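Local coordinates for Sec-alkylsulfatase (Pseudomonas sp., PDB 4AXH), which catalyses the zinc-dependent, enantioselective hydrolysis of secondary alkyl sulfates with inversion of configuration, giving (S)-alcohols and sulfate, at residues A46-L49 and K50-F54; K35-A39 and I40-K44. All blocks are in the same frame, centred on the assembly; numbering follows the deposited sequence. Where two conformers were deposited one is given.

In the fold
Interactions 1 and 2 are local contacts at the two ends of helix 39-48, on the surface of the subunit and away from the zinc and sulfate sites, with centres about 16 Å apart. Interaction 2 comes first along the chain and starts the helix: three hydrogen bonds, one of them weak, tie residues 35-39 to 40-44, and T41, its one buried residue, faces helix 495-511. Interaction 1, which has no buried residue, is where the helix gives way to the loop leading to helix 58-64. A single weak backbone bond crosses it; its other contacts include apolar side chains and opposite charges too far apart for a salt bridge. The start is the more polar and more fully bonded of the two.

Interaction 1: residues A46-L49 and K50-F54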
loop_
_atom_site.group_PDB
_atom_site.type_symbol
_atom_site.label_atom_id
_atom_site.label_comp_id
_atom_site.label_asym_id
_atom_site.label_seq_id
_atom_site.Cartn_x
_atom_site.Cartn_y
_atom_site.Cartn_z
ATOM N N ALA A 46 13.886 -23.888 24.965
ATOM C CA ALA A 46 15.053 -24.775 25.050
ATOM C C ALA A 46 15.298 -25.475 23.692
ATOM O O ALA A 46 16.452 -25.763 23.365
ATOM C CB ALA A 46 14.876 -25.805 26.154
ATOM N N GLU A 47 14.212 -25.719 22.907
ATOM C CA GLU A 47 14.309 -26.333 21.584
ATOM C C GLU A 47 15.077 -25.415 20.616
ATOM O O GLU A 47 15.856 -25.916 19.814
ATOM C CB GLU A 47 12.916 -26.782 21.060
ATOM C CG GLU A 47 12.889 -27.604 19.775
ATOM C CD GLU A 47 13.891 -28.728 19.596
ATOM O OE1 GLU A 47 14.416 -29.231 20.617
ATOM O OE2 GLU A 47 14.134 -29.119 18.428
ATOM N N VAL A 48 14.928 -24.076 20.754
ATOM C CA VAL A 48 15.626 -23.048 19.947
ATOM C C VAL A 48 17.147 -23.172 20.130
ATOM O O VAL A 48 17.853 -22.921 19.172
ATOM C CB VAL A 48 15.122 -21.589 20.209
ATOM C CG1 VAL A 48 15.737 -20.591 19.247
ATOM C CG2 VAL A 48 13.613 -21.503 20.152
ATOM N N LEU A 49 17.636 -23.575 21.327
ATOM C CA LEU A 49 19.070 -23.770 21.646
ATOM C C LEU A 49 19.791 -24.605 20.583
ATOM O O LEU A 49 20.907 -24.285 20.203
ATOM C CB LEU A 49 19.258 -24.389 23.048
ATOM C CG LEU A 49 19.315 -23.418 24.259
ATOM C CD1 LEU A 49 17.949 -22.911 24.640
ATOM C CD2 LEU A 49 19.850 -24.118 25.479
ATOM N N LYS A 50 19.144 -25.673 20.111
ATOM C CA LYS A 50 19.615 -26.525 19.003
ATOM C C LYS A 50 18.869 -26.019 17.775
ATOM O O LYS A 50 17.993 -25.185 17.938
ATOM C CB LYS A 50 19.382 -28.032 19.259
ATOM C CG LYS A 50 18.095 -28.410 19.967
ATOM C CD LYS A 50 18.388 -29.445 21.028
ATOM C CE LYS A 50 17.198 -29.674 21.921
ATOM N NZ LYS A 50 17.515 -30.653 22.994
ATOM N N ASN A 51 19.230 -26.420 16.571
ATOM C CA ASN A 51 18.592 -25.905 15.341
ATOM C C ASN A 51 18.792 -24.369 14.990
ATOM O O ASN A 51 18.331 -23.904 13.949
ATOM C CB ASN A 51 17.156 -26.480 15.074
ATOM C CG ASN A 51 16.076 -26.131 16.065
ATOM O OD1 ASN A 51 15.590 -26.979 16.833
ATOM N ND2 ASN A 51 15.680 -24.868 16.076
ATOM N N LEU A 52 19.556 -23.638 15.799
ATOM C CA LEU A 52 19.953 -22.235 15.574
ATOM C C LEU A 52 21.469 -22.082 15.933
ATOM O O LEU A 52 21.916 -22.821 16.806
ATOM C CB LEU A 52 19.059 -21.246 16.336
ATOM C CG LEU A 52 18.389 -20.165 15.459
ATOM C CD1 LEU A 52 17.261 -20.724 14.619
ATOM C CD2 LEU A 52 17.836 -19.073 16.275
ATOM N N PRO A 53 22.285 -21.223 15.262
ATOM C CA PRO A 53 23.742 -21.212 15.529
ATOM C C PRO A 53 24.281 -21.293 16.958
ATOM O O PRO A 53 24.761 -22.380 17.340
ATOM C CB PRO A 53 24.270 -20.045 14.710
ATOM C CG PRO A 53 23.312 -19.936 13.597
ATOM C CD PRO A 53 21.948 -20.293 14.167
ATOM N N PHE A 54 24.250 -20.196 17.732
ATOM C CA PHE A 54 24.730 -20.092 19.128
ATOM C C PHE A 54 26.212 -20.385 19.302
ATOM O O PHE A 54 26.849 -19.754 20.127
ATOM C CB PHE A 54 23.863 -20.873 20.120
ATOM C CG PHE A 54 22.430 -20.415 20.213
ATOM C CD1 PHE A 54 22.100 -19.223 20.867
ATOM C CD2 PHE A 54 21.410 -21.180 19.675
ATOM C CE1 PHE A 54 20.765 -18.806 20.950
ATOM C CE2 PHE A 54 20.091 -20.749 19.727
ATOM C CZ PHE A 54 19.767 -19.571 20.362
#
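K50 N gives a weak hydrogen bond to E47 O (3.3 Å, N-H...O angle 135°), and within 46-49 L49 N makes a similarly weak bond to A46 O (3.2 Å); these two i to i-3 bonds lead up to N51, whose positive phi of 66° takes the chain into the left-handed region and redirects it. This turn brings the side chains of L52 and F54 back to V48. CG1 of V48 lies anti to the backbone N (chi1 -173°), which sets it beside the L52 side chain; the two run side by side in the same direction and meet at CG1 of V48 and CD2 of L52, 3.9 Å apart. The F54 ring comes up alongside: its CZ is 4.3 Å from V48 CG1, while V48 O lies at the ring edge, near the ring plane, 3.2 Å from CE2. L49 O approaches the same ring obliquely. The side chains of E47 and K50, meanwhile, cross at about a right angle. The K50 chain, bent at chi2, carries its methylenes past the glutamate, and CG lies 3.4 Å from E47 O. E47 OE1 stays 4.2 Å from K50 NZ, beyond a salt bridge, and since E47 has two conformers this pairing is doubtful in detail. Outside the turn, V48, L49 and F54 lean on P103 at the start of helix 103-111, and F54 meets W411 edge-to-face while L52 touches W411 and R414. The chemistry implies that apolar contacts to V48 and to these neighbours probably help to fix the path of the chain after the helix, with the opposite charges of E47 and K50 perhaps adding a diffuse attraction between two exposed residues.

Interaction 2: residues K35-A39 and I40-K44; sequences KPASA and ITAAK
S38 occupies the N-cap position of helix 39-48, and its OG accepts a weak but nearly straight capping bond from T41 N (3.3 Å, N-H...O angle 172°). With chi1 at 79°, OG sits between the serine's own backbone N and carbonyl carbon, which turns the hydroxyl toward the first turn of the helix. The carbonyl of the same residue is used as well: A42 N donates to S38 O over 3.0 Å, almost in line at 170°, and opens the i to i-4 ladder. A43 N continues it with a more bent bond to A39 O (3.2 Å), and K44 N follows to I40 O at 2.9 Å. T41 N is thus taken by the side chain of S38, while A42 N and A43 N find backbone carbonyls. Side-chain contact is slight by comparison: CB of A37 lies 4.3 Å from CB of A42 and 4.2 Å from CG2 of T41, a small apolar contact across the cap.

The polar groups are also held from outside. S38 OG is hydrogen-bonded to Y477 OH of helix 477-490, and S38 N to Q507 OE1; T41 OG1 has both Q507 OE1 and Q511 NE2 as partners. Q507 and Q511 belong to helix 495-511, within the alkyl sulfatase dimerisation family region. S38 OG therefore serves two partners at once, and the buried T41 hydroxyl is satisfied, which implies that Y477 probably helps to position the capping hydroxyl, while Q507 and Q511 probably anchor S38 N and T41 OG1 at the helix start.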
loop_
_atom_site.group_PDB
_atom_site.type_symbol
_atom_site.label_atom_id
_atom_site.label_comp_id
_atom_site.label_asym_id
_atom_site.label_seq_id
_atom_site.Cartn_x
_atom_site.Cartn_y
_atom_site.Cartn_z
ATOM N N LYS A 35 2.593 -14.036 35.143
ATOM C CA LYS A 35 2.753 -15.498 35.209
ATOM C C LYS A 35 4.121 -15.945 34.663
ATOM O O LYS A 35 4.595 -15.342 33.696
ATOM C CB LYS A 35 1.631 -16.195 34.435
ATOM C CG LYS A 35 0.247 -15.614 34.695
ATOM C CD LYS A 35 -0.459 -16.230 35.912
ATOM C CE LYS A 35 -0.996 -15.215 36.893
ATOM N NZ LYS A 35 -2.007 -14.319 36.271
ATOM N N PRO A 36 4.788 -16.968 35.259
ATOM C CA PRO A 36 6.091 -17.385 34.717
ATOM C C PRO A 36 5.936 -18.271 33.470
ATOM O O PRO A 36 4.820 -18.438 32.942
ATOM C CB PRO A 36 6.729 -18.131 35.899
ATOM C CG PRO A 36 5.555 -18.758 36.613
ATOM C CD PRO A 36 4.378 -17.833 36.395
ATOM N N ALA A 37 7.065 -18.832 32.999
ATOM C CA ALA A 37 7.072 -19.695 31.820
ATOM C C ALA A 37 6.316 -20.991 32.110
ATOM O O ALA A 37 6.553 -21.657 33.135
ATOM C CB ALA A 37 8.502 -20.001 31.401
ATOM N N SER A 38 5.381 -21.340 31.216
ATOM C CA SER A 38 4.647 -22.583 31.351
ATOM C C SER A 38 5.592 -23.741 30.965
ATOM O O SER A 38 6.703 -23.497 30.468
ATOM C CB SER A 38 3.384 -22.561 30.499
ATOM O OG SER A 38 3.631 -22.813 29.129
ATOM N N ALA A 39 5.177 -24.994 31.229
ATOM C CA ALA A 39 6.002 -26.158 30.922
ATOM C C ALA A 39 6.342 -26.199 29.424
ATOM O O ALA A 39 7.491 -26.478 29.050
ATOM C CB ALA A 39 5.260 -27.419 31.324
ATOM N N ILE A 40 5.340 -25.866 28.596
ATOM C CA ILE A 40 5.363 -25.882 27.142
ATOM C C ILE A 40 6.279 -24.793 26.574
ATOM O O ILE A 40 7.122 -25.100 25.727
ATOM C CB ILE A 40 3.926 -25.834 26.571
ATOM C CG1 ILE A 40 3.013 -26.896 27.245
ATOM C CG2 ILE A 40 3.925 -26.002 25.058
ATOM C CD1 ILE A 40 2.248 -26.410 28.651
ATOM N N THR A 41 6.112 -23.534 27.050
ATOM C CA THR A 41 6.881 -22.350 26.679
ATOM C C THR A 41 8.343 -22.617 26.967
ATOM O O THR A 41 9.161 -22.448 26.067
ATOM C CB THR A 41 6.318 -21.096 27.393
ATOM O OG1 THR A 41 5.100 -20.697 26.765
ATOM C CG2 THR A 41 7.282 -19.914 27.412
ATOM N N ALA A 42 8.670 -23.062 28.190
ATOM C CA ALA A 42 10.044 -23.349 28.583
ATOM C C ALA A 42 10.708 -24.426 27.684
ATOM O O ALA A 42 11.873 -24.277 27.312
ATOM C CB ALA A 42 10.105 -23.746 30.055
ATOM N N ALA A 43 9.953 -25.481 27.313
ATOM C CA ALA A 43 10.396 -26.560 26.427
ATOM C C ALA A 43 10.638 -26.014 25.011
ATOM O O ALA A 43 11.678 -26.300 24.426
ATOM C CB ALA A 43 9.350 -27.657 26.386
ATOM N N LYS A 44 9.683 -25.226 24.475
ATOM C CA LYS A 44 9.747 -24.587 23.157
ATOM C C LYS A 44 10.994 -23.683 23.013
ATOM O O LYS A 44 11.632 -23.697 21.960
ATOM C CB LYS A 44 8.471 -23.783 22.889
ATOM C CG LYS A 44 8.116 -23.709 21.407
ATOM C CD LYS A 44 7.308 -22.438 21.048
ATOM C CE LYS A 44 6.989 -22.340 19.566
ATOM N NZ LYS A 44 5.723 -23.052 19.220
#